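Local coordinates for restriction endonuclease (Mycobacterium sp., PDB 4F0Q), which cleaves DNA that carries modified (methylated) cytosine, working as a tetrameric, modification-dependent restriction endonuclease, at residues Q287-Y290 against K291-G295; C358-P361 against T362-V365; D429-A432 against L433-T437. All coordinates share one frame; numbering follows the deposited sequence.

Interaction 1 (Q287-Y290 against K291-G295)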
ATOM      1  N   GLN A 287     -28.560   1.968 -13.152  1.00 24.24           N
ATOM      2  CA  GLN A 287     -29.199   1.404 -14.337  1.00 25.21           C
ATOM      3  C   GLN A 287     -28.785   2.173 -15.585  1.00 26.85           C
ATOM      4  O   GLN A 287     -28.481   1.577 -16.623  1.00 28.72           O
ATOM      5  CB  GLN A 287     -30.721   1.404 -14.185  1.00 27.00           C
ATOM      6  CG  GLN A 287     -31.228   0.423 -13.143  1.00 25.02           C
ATOM      7  CD  GLN A 287     -30.779  -0.998 -13.422  1.00 20.54           C
ATOM      8  OE1 GLN A 287     -30.291  -1.693 -12.530  1.00 24.29           O
ATOM      9  NE2 GLN A 287     -30.942  -1.438 -14.663  1.00 23.20           N
ATOM     10  N   THR A 288     -28.763   3.497 -15.474  1.00 28.48           N
ATOM     11  CA  THR A 288     -28.308   4.349 -16.564  1.00 25.07           C
ATOM     12  C   THR A 288     -26.861   4.025 -16.926  1.00 22.90           C
ATOM     13  O   THR A 288     -26.518   3.905 -18.102  1.00 24.35           O
ATOM     14  CB  THR A 288     -28.418   5.840 -16.197  1.00 21.83           C
ATOM     15  OG1 THR A 288     -29.767   6.147 -15.827  1.00 23.71           O
ATOM     16  CG2 THR A 288     -28.013   6.711 -17.375  1.00 16.43           C
ATOM     17  N   LEU A 289     -26.022   3.872 -15.905  1.00 22.23           N
ATOM     18  CA  LEU A 289     -24.608   3.567 -16.106  1.00 22.16           C
ATOM     19  C   LEU A 289     -24.400   2.227 -16.804  1.00 20.58           C
ATOM     20  O   LEU A 289     -23.531   2.098 -17.665  1.00 20.90           O
ATOM     21  CB  LEU A 289     -23.853   3.589 -14.773  1.00 22.04           C
ATOM     22  CG  LEU A 289     -23.680   4.951 -14.098  1.00 22.93           C
ATOM     23  CD1 LEU A 289     -22.935   4.808 -12.779  1.00 16.24           C
ATOM     24  CD2 LEU A 289     -22.957   5.919 -15.021  1.00 20.43           C
ATOM     25  N   TYR A 290     -25.198   1.230 -16.432  1.00 24.34           N
ATOM     26  CA  TYR A 290     -25.090  -0.083 -17.057  1.00 23.51           C
ATOM     27  C   TYR A 290     -25.581  -0.061 -18.500  1.00 22.58           C
ATOM     28  O   TYR A 290     -24.924  -0.597 -19.392  1.00 22.37           O
ATOM     29  CB  TYR A 290     -25.853  -1.149 -16.268  1.00 23.58           C
ATOM     30  CG  TYR A 290     -25.991  -2.446 -17.031  1.00 22.56           C
ATOM     31  CD1 TYR A 290     -24.883  -3.241 -17.288  1.00 22.99           C
ATOM     32  CD2 TYR A 290     -27.224  -2.868 -17.508  1.00 25.73           C
ATOM     33  CE1 TYR A 290     -24.998  -4.423 -17.993  1.00 24.35           C
ATOM     34  CE2 TYR A 290     -27.351  -4.049 -18.214  1.00 24.12           C
ATOM     35  CZ  TYR A 290     -26.234  -4.822 -18.452  1.00 26.37           C
ATOM     36  OH  TYR A 290     -26.350  -6.000 -19.155  1.00 29.72           O
ATOM     37  N   LYS A 291     -26.738   0.556 -18.721  1.00 27.47           N
ATOM     38  CA  LYS A 291     -27.322   0.623 -20.057  1.00 22.63           C
ATOM     39  C   LYS A 291     -26.459   1.437 -21.018  1.00 23.91           C
ATOM     40  O   LYS A 291     -26.432   1.167 -22.219  1.00 23.24           O
ATOM     41  CB  LYS A 291     -28.737   1.201 -19.998  1.00 22.28           C
ATOM     42  CG  LYS A 291     -29.737   0.311 -19.280  1.00 31.88           C
ATOM     43  CD  LYS A 291     -31.074   1.012 -19.102  1.00 37.82           C
ATOM     44  CE  LYS A 291     -32.043   0.154 -18.305  1.00 44.86           C
ATOM     45  NZ  LYS A 291     -33.332   0.856 -18.059  1.00 52.93           N
ATOM     46  N   PHE A 292     -25.755   2.430 -20.486  1.00 26.23           N
ATOM     47  CA  PHE A 292     -24.893   3.275 -21.305  1.00 20.99           C
ATOM     48  C   PHE A 292     -23.586   2.571 -21.652  1.00 18.71           C
ATOM     49  O   PHE A 292     -23.197   2.503 -22.818  1.00 21.58           O
ATOM     50  CB  PHE A 292     -24.601   4.598 -20.593  1.00 18.99           C
ATOM     51  CG  PHE A 292     -23.831   5.580 -21.429  1.00 21.30           C
ATOM     52  CD1 PHE A 292     -24.476   6.351 -22.383  1.00 21.94           C
ATOM     53  CD2 PHE A 292     -22.466   5.737 -21.260  1.00 18.23           C
ATOM     54  CE1 PHE A 292     -23.773   7.256 -23.153  1.00 17.33           C
ATOM     55  CE2 PHE A 292     -21.758   6.641 -22.026  1.00 14.92           C
ATOM     56  CZ  PHE A 292     -22.413   7.402 -22.974  1.00 16.93           C
ATOM     57  N   TYR A 293     -22.914   2.046 -20.632  1.00 17.89           N
ATOM     58  CA  TYR A 293     -21.605   1.429 -20.812  1.00 18.38           C
ATOM     59  C   TYR A 293     -21.680  -0.067 -21.093  1.00 18.38           C
ATOM     60  O   TYR A 293     -20.686  -0.779 -20.953  1.00 23.36           O
ATOM     61  CB  TYR A 293     -20.724   1.682 -19.588  1.00 22.05           C
ATOM     62  CG  TYR A 293     -20.339   3.129 -19.401  1.00 16.66           C
ATOM     63  CD1 TYR A 293     -19.353   3.712 -20.186  1.00 20.29           C
ATOM     64  CD2 TYR A 293     -20.956   3.912 -18.436  1.00 18.50           C
ATOM     65  CE1 TYR A 293     -18.996   5.035 -20.017  1.00 18.88           C
ATOM     66  CE2 TYR A 293     -20.607   5.233 -18.262  1.00 19.04           C
ATOM     67  CZ  TYR A 293     -19.626   5.790 -19.050  1.00 18.59           C
ATOM     68  OH  TYR A 293     -19.278   7.109 -18.871  1.00 20.52           O
ATOM     69  N   ASP A 294     -22.858  -0.540 -21.487  1.00 24.14           N
ATOM     70  CA  ASP A 294     -23.031  -1.944 -21.835  1.00 21.30           C
ATOM     71  C   ASP A 294     -22.246  -2.266 -23.100  1.00 25.55           C
ATOM     72  O   ASP A 294     -21.722  -3.369 -23.256  1.00 26.19           O
ATOM     73  CB  ASP A 294     -24.511  -2.270 -22.035  1.00 23.21           C
ATOM     74  CG  ASP A 294     -24.768  -3.757 -22.151  1.00 26.70           C
ATOM     75  OD1 ASP A 294     -23.950  -4.543 -21.630  1.00 32.48           O
ATOM     76  OD2 ASP A 294     -25.789  -4.140 -22.760  1.00 33.80           O
ATOM     77  N   GLY A 295     -22.165  -1.289 -23.998  1.00 24.11           N
ATOM     78  CA  GLY A 295     -21.417  -1.440 -25.232  1.00 24.68           C
ATOM     79  C   GLY A 295     -20.248  -0.476 -25.311  1.00 22.41           C
ATOM     80  O   GLY A 295     -19.670  -0.271 -26.377  1.00 26.13           O
TER
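Tyr290 and Asp294 lie side by side one turn apart and point the same way, a shared course that follows from their similar first torsions, each with CG anti to the backbone N (chi1 168° and -170°). The carboxylate plane is turned 37° from the phenol ring, and OD1 of Asp294 sits 3.7 Å from OH of Tyr290, a loose contact of neighbours. That hydroxyl makes a weak hydrogen bond to OE1 of Gln360.

Leu289 and Tyr293 also lie side by side, pointing the same way, CD2 of the leucine 4.1 Å from CE2 of the tyrosine. The Tyr293 ring also presents an edge to the backbone: CD2 comes to 3.2 Å from O of Leu289, near the ring plane. That same carbonyl accepts N of Tyr293 at 3.0 Å. At the far end of the tyrosine, OH probably hydrogen-bonds OG1 of Thr437, though the very short spacing is doubtful. Phe292 sets its own edge on this ring, CD2 standing 3.4 Å above the plane over its centre, and takes a cation-pi contact from Arg296.

Lys291 and Gln287 pass each other at a slant. The lysine is extended beyond CG, which lies 3.2 Å from O of Gln287, while the glutamine, bent at chi2, brings NE2 to 4.1 Å from CE of the lysine.

Backbone bonds from Lys291 N, Phe292 N and Tyr293 N run to Gln287 O, Thr288 O and Leu289 O, and Tyr293 is the first residue to leave helical angles. The chemistry is thus divided: this last turn of helix 281-292 is carried by its backbone bonds, while the two tyrosines send their hydroxyls to Gln360 and Thr437.

Interaction 2 (C358-P361 against T362-V365)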
ATOM      1  N   CYS A 358     -18.193  -3.781 -16.649  1.00 20.58           N
ATOM      2  CA  CYS A 358     -19.593  -3.383 -16.691  1.00 18.26           C
ATOM      3  C   CYS A 358     -20.505  -4.570 -16.985  1.00 24.30           C
ATOM      4  O   CYS A 358     -20.790  -4.876 -18.144  1.00 27.17           O
ATOM      5  CB  CYS A 358     -19.804  -2.288 -17.737  1.00 16.35           C
ATOM      6  SG  CYS A 358     -21.513  -1.733 -17.902  1.00 25.44           S
ATOM      7  N   ILE A 359     -20.954  -5.238 -15.928  1.00 25.16           N
ATOM      8  CA  ILE A 359     -21.889  -6.347 -16.059  1.00 21.72           C
ATOM      9  C   ILE A 359     -23.246  -5.935 -15.510  1.00 21.39           C
ATOM     10  O   ILE A 359     -23.403  -4.822 -15.009  1.00 23.16           O
ATOM     11  CB  ILE A 359     -21.405  -7.586 -15.290  1.00 19.76           C
ATOM     12  CG1 ILE A 359     -21.266  -7.264 -13.800  1.00 18.93           C
ATOM     13  CG2 ILE A 359     -20.088  -8.087 -15.860  1.00 22.13           C
ATOM     14  CD1 ILE A 359     -20.802  -8.433 -12.960  1.00 23.65           C
ATOM     15  N   GLN A 360     -24.224  -6.832 -15.613  1.00 23.51           N
ATOM     16  CA  GLN A 360     -25.542  -6.598 -15.037  1.00 21.96           C
ATOM     17  C   GLN A 360     -25.412  -6.308 -13.548  1.00 23.62           C
ATOM     18  O   GLN A 360     -24.685  -7.006 -12.842  1.00 28.85           O
ATOM     19  CB  GLN A 360     -26.445  -7.815 -15.247  1.00 25.89           C
ATOM     20  CG  GLN A 360     -26.949  -7.999 -16.669  1.00 28.90           C
ATOM     21  CD  GLN A 360     -28.166  -7.148 -16.978  1.00 30.03           C
ATOM     22  OE1 GLN A 360     -28.595  -7.051 -18.128  1.00 37.12           O
ATOM     23  NE2 GLN A 360     -28.735  -6.529 -15.948  1.00 28.65           N
ATOM     24  N   PRO A 361     -26.109  -5.266 -13.068  1.00 23.69           N
ATOM     25  CA  PRO A 361     -26.092  -4.888 -11.650  1.00 21.59           C
ATOM     26  C   PRO A 361     -26.479  -6.053 -10.742  1.00 23.82           C
ATOM     27  O   PRO A 361     -26.054  -6.103  -9.589  1.00 23.63           O
ATOM     28  CB  PRO A 361     -27.147  -3.783 -11.574  1.00 20.46           C
ATOM     29  CG  PRO A 361     -27.147  -3.183 -12.937  1.00 20.58           C
ATOM     30  CD  PRO A 361     -26.913  -4.332 -13.876  1.00 22.08           C
ATOM     31  N   THR A 362     -27.273  -6.980 -11.270  1.00 26.14           N
ATOM     32  CA  THR A 362     -27.671  -8.171 -10.528  1.00 24.07           C
ATOM     33  C   THR A 362     -26.609  -9.265 -10.617  1.00 22.75           C
ATOM     34  O   THR A 362     -26.518 -10.124  -9.741  1.00 24.72           O
ATOM     35  CB  THR A 362     -29.017  -8.723 -11.034  1.00 20.24           C
ATOM     36  OG1 THR A 362     -28.929  -8.987 -12.440  1.00 25.32           O
ATOM     37  CG2 THR A 362     -30.131  -7.720 -10.784  1.00 21.84           C
ATOM     38  N   SER A 363     -25.806  -9.229 -11.677  1.00 20.59           N
ATOM     39  CA  SER A 363     -24.739 -10.206 -11.863  1.00 20.72           C
ATOM     40  C   SER A 363     -23.618  -9.993 -10.855  1.00 22.49           C
ATOM     41  O   SER A 363     -23.530  -8.939 -10.224  1.00 24.92           O
ATOM     42  CB  SER A 363     -24.185 -10.147 -13.288  1.00 23.98           C
ATOM     43  OG  SER A 363     -25.153 -10.568 -14.232  1.00 29.76           O
ATOM     44  N   SER A 364     -22.757 -10.994 -10.711  1.00 22.20           N
ATOM     45  CA  SER A 364     -21.707 -10.945  -9.703  1.00 22.03           C
ATOM     46  C   SER A 364     -20.319 -11.196 -10.291  1.00 21.08           C
ATOM     47  O   SER A 364     -20.183 -11.811 -11.348  1.00 24.16           O
ATOM     48  CB  SER A 364     -22.000 -11.952  -8.590  1.00 21.27           C
ATOM     49  OG  SER A 364     -21.187 -11.710  -7.460  1.00 23.80           O
ATOM     50  N   VAL A 365     -19.294 -10.714  -9.594  1.00 17.13           N
ATOM     51  CA  VAL A 365     -17.910 -10.891 -10.024  1.00 16.28           C
ATOM     52  C   VAL A 365     -17.257 -12.073  -9.312  1.00 20.18           C
ATOM     53  O   VAL A 365     -17.229 -12.134  -8.083  1.00 19.32           O
ATOM     54  CB  VAL A 365     -17.076  -9.615  -9.782  1.00 17.99           C
ATOM     55  CG1 VAL A 365     -15.596  -9.884 -10.022  1.00 15.28           C
ATOM     56  CG2 VAL A 365     -17.571  -8.483 -10.669  1.00 19.71           C
TER
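Ile359 reaches across the turn with its long branch. CG1 sits between the backbone N and the carbonyl carbon (chi1 60°), the crowded position, and from there the chain runs straight, so that CD1 arrives at the start of the following strand. CD1 of Ile359 lies 3.8 Å from CB of Ser363 and from O of Ser364, and 4.0 Å from CG2 of Val365. This methyl therefore spans three successive residues, and beyond them Ile359 and Val365 both pack on Thr387 of strand 381-387.

Gln360 bends instead of extending. Its chi2 of -83° carries the amide away from the turn, towards Tyr290 of helix 281-292, leaving CB as the part that faces the second half of the turn: OG of Ser363 comes to 3.2 Å from CB of Gln360. Thr362 has its hydroxyl, not its methyl, turned inward, OG1 lying 3.9 Å from CB of Gln360. Between these two residues, Pro361 points its ring the other way and packs on Leu286, Gln287 and Tyr290 of that helix.

The backbone closes through N of Ser363, which donates to O of Gln360 at 2.7 Å; the N-H...O angle of only 128° makes this a weak bond. Past it, backbone bonds from Ser363 and Val365 to Ser390, and from Val365 to Ser392, align strand 364-365 parallel to strand 390-391.

Gln360 to Ser363 form a type I beta turn with proline in its second position. It follows strand 347-357, whose Gln355 and Ala356 bind the magnesium ion together with Asp334, an arrangement consistent with the metal site of the PD-(D/E)XK nuclease fold.

Interaction 3 (D429-A432 against L433-T437); sequences DLDA and LLAST
Leu433 comes first, its CB 3.6 Å from O of Leu430. With CG anti to the backbone N, its branches lead off the turn to Met421 and Val422 of helix 411-425 and to Leu303 of helix 297-314; it also packs on Leu254 of the second subunit.

Leu434 makes the main side-chain contact. Its N donates to O of Leu430 at 2.9 Å. The two leucines cross obliquely: CG of Leu430 lies 3.9 Å from CG of Leu434, and CD1 of Leu430 is 3.9 Å from CD2 of Leu434. Their first torsions differ, Leu430 having CG anti to its N (chi1 -177°) and Leu434 having it anti to the carbonyl carbon (chi1 -57°).

Ala435 follows, N bonded to O of Asp431 and CB 3.2 Å from the same oxygen. OD2 of Asp431 comes no nearer than 4.3 Å to CB of Ala435.

Ser436 repeats the pattern, its N bonded to O of Ala432, while its hydroxyl is engaged by NH1 of Arg306. Thr437 sends its N to O of Leu433 and has OG1 by O of Leu434, a contact so short that its exact length is doubtful; the same OG1 also lies by OH of Tyr293.

This is the regular i to i+4 bonding of an alpha helix in its opening turns. Helix 430-440 uses its leucine side to pack against helices 281-292, 297-314 and 411-425, plain helix-helix packing beside the nuclease fold.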
ATOM      1  N   ASP A 429     -25.585  17.112 -14.268  1.00 16.79           N
ATOM      2  CA  ASP A 429     -25.819  16.558 -15.599  1.00 19.21           C
ATOM      3  C   ASP A 429     -24.917  15.355 -15.865  1.00 16.34           C
ATOM      4  O   ASP A 429     -23.730  15.502 -16.161  1.00 18.05           O
ATOM      5  CB  ASP A 429     -25.613  17.628 -16.671  1.00 17.22           C
ATOM      6  CG  ASP A 429     -26.044  17.163 -18.047  1.00 18.87           C
ATOM      7  OD1 ASP A 429     -26.870  16.230 -18.131  1.00 18.62           O
ATOM      8  OD2 ASP A 429     -25.560  17.737 -19.046  1.00 22.12           O
ATOM      9  N   LEU A 430     -25.496  14.164 -15.747  1.00 15.65           N
ATOM     10  CA  LEU A 430     -24.768  12.912 -15.922  1.00 14.18           C
ATOM     11  C   LEU A 430     -24.205  12.782 -17.336  1.00 17.61           C
ATOM     12  O   LEU A 430     -23.112  12.235 -17.545  1.00 20.51           O
ATOM     13  CB  LEU A 430     -25.692  11.734 -15.608  1.00 16.71           C
ATOM     14  CG  LEU A 430     -25.097  10.329 -15.658  1.00 17.74           C
ATOM     15  CD1 LEU A 430     -23.926  10.214 -14.698  1.00 13.30           C
ATOM     16  CD2 LEU A 430     -26.163   9.293 -15.336  1.00 16.67           C
ATOM     17  N   ASP A 431     -24.956  13.302 -18.301  1.00 17.31           N
ATOM     18  CA  ASP A 431     -24.564  13.231 -19.702  1.00 17.58           C
ATOM     19  C   ASP A 431     -23.226  13.907 -19.975  1.00 16.86           C
ATOM     20  O   ASP A 431     -22.481  13.472 -20.848  1.00 20.15           O
ATOM     21  CB  ASP A 431     -25.640  13.841 -20.598  1.00 18.26           C
ATOM     22  CG  ASP A 431     -25.273  13.777 -22.064  1.00 21.36           C
ATOM     23  OD1 ASP A 431     -25.561  12.744 -22.706  1.00 24.75           O
ATOM     24  OD2 ASP A 431     -24.693  14.757 -22.575  1.00 25.21           O
ATOM     25  N   ALA A 432     -22.923  14.972 -19.239  1.00 19.11           N
ATOM     26  CA  ALA A 432     -21.653  15.667 -19.414  1.00 18.12           C
ATOM     27  C   ALA A 432     -20.489  14.735 -19.091  1.00 19.31           C
ATOM     28  O   ALA A 432     -19.538  14.612 -19.868  1.00 22.27           O
ATOM     29  CB  ALA A 432     -21.603  16.910 -18.537  1.00 15.10           C
ATOM     30  N   LEU A 433     -20.589  14.060 -17.949  1.00 18.87           N
ATOM     31  CA  LEU A 433     -19.572  13.104 -17.529  1.00 16.07           C
ATOM     32  C   LEU A 433     -19.483  11.917 -18.483  1.00 21.86           C
ATOM     33  O   LEU A 433     -18.387  11.529 -18.899  1.00 22.13           O
ATOM     34  CB  LEU A 433     -19.847  12.613 -16.107  1.00 15.10           C
ATOM     35  CG  LEU A 433     -18.881  11.556 -15.565  1.00 13.23           C
ATOM     36  CD1 LEU A 433     -17.456  12.085 -15.558  1.00 17.87           C
ATOM     37  CD2 LEU A 433     -19.296  11.106 -14.174  1.00 14.30           C
ATOM     38  N   LEU A 434     -20.633  11.340 -18.830  1.00 23.45           N
ATOM     39  CA  LEU A 434     -20.640  10.169 -19.708  1.00 19.16           C
ATOM     40  C   LEU A 434     -20.027  10.479 -21.076  1.00 18.51           C
ATOM     41  O   LEU A 434     -19.168   9.739 -21.568  1.00 22.30           O
ATOM     42  CB  LEU A 434     -22.056   9.607 -19.870  1.00 19.00           C
ATOM     43  CG  LEU A 434     -22.807   9.202 -18.596  1.00 16.87           C
ATOM     44  CD1 LEU A 434     -24.001   8.318 -18.932  1.00 21.19           C
ATOM     45  CD2 LEU A 434     -21.890   8.514 -17.594  1.00 21.83           C
ATOM     46  N   ALA A 435     -20.465  11.582 -21.676  1.00 19.07           N
ATOM     47  CA  ALA A 435     -19.946  12.021 -22.966  1.00 21.48           C
ATOM     48  C   ALA A 435     -18.469  12.377 -22.868  1.00 22.76           C
ATOM     49  O   ALA A 435     -17.715  12.189 -23.822  1.00 32.83           O
ATOM     50  CB  ALA A 435     -20.744  13.206 -23.490  1.00 24.88           C
ATOM     51  N   SER A 436     -18.062  12.897 -21.714  1.00 21.50           N
ATOM     52  CA  SER A 436     -16.647  13.144 -21.463  1.00 22.02           C
ATOM     53  C   SER A 436     -15.863  11.837 -21.545  1.00 21.09           C
ATOM     54  O   SER A 436     -14.824  11.764 -22.207  1.00 24.76           O
ATOM     55  CB  SER A 436     -16.444  13.797 -20.096  1.00 21.97           C
ATOM     56  OG  SER A 436     -15.068  13.947 -19.802  1.00 33.10           O
ATOM     57  N   THR A 437     -16.374  10.805 -20.880  1.00 22.57           N
ATOM     58  CA  THR A 437     -15.720   9.497 -20.880  1.00 23.15           C
ATOM     59  C   THR A 437     -15.676   8.877 -22.274  1.00 25.73           C
ATOM     60  O   THR A 437     -14.694   8.230 -22.643  1.00 24.73           O
ATOM     61  CB  THR A 437     -16.400   8.510 -19.908  1.00 17.06           C
ATOM     62  OG1 THR A 437     -17.758   8.290 -20.311  1.00 16.62           O
ATOM     63  CG2 THR A 437     -16.372   9.054 -18.486  1.00 18.21           C
TER

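Overall arrangement
Along the chain the three come in series: interaction 1 ends helix 281-292, interaction 2 follows strand 347-357 of the five-stranded mixed sheet, and interaction 3 opens helix 430-440. Interaction 1 is the middle piece, with its centre about 11 Å from that of interaction 2 and about 12 Å from that of interaction 3. Interactions 2 and 3 do not touch, their nearest atoms being about 10 Å apart. Thus helix 281-292 lies between the turn beyond the metal-bearing strand and the C-terminal helix, reaching each through side chains. All three lie on or beside what is probably the nuclease fold, with the bound magnesium about 9 Å from Ile359's side chain and about 11 Å from Tyr293's.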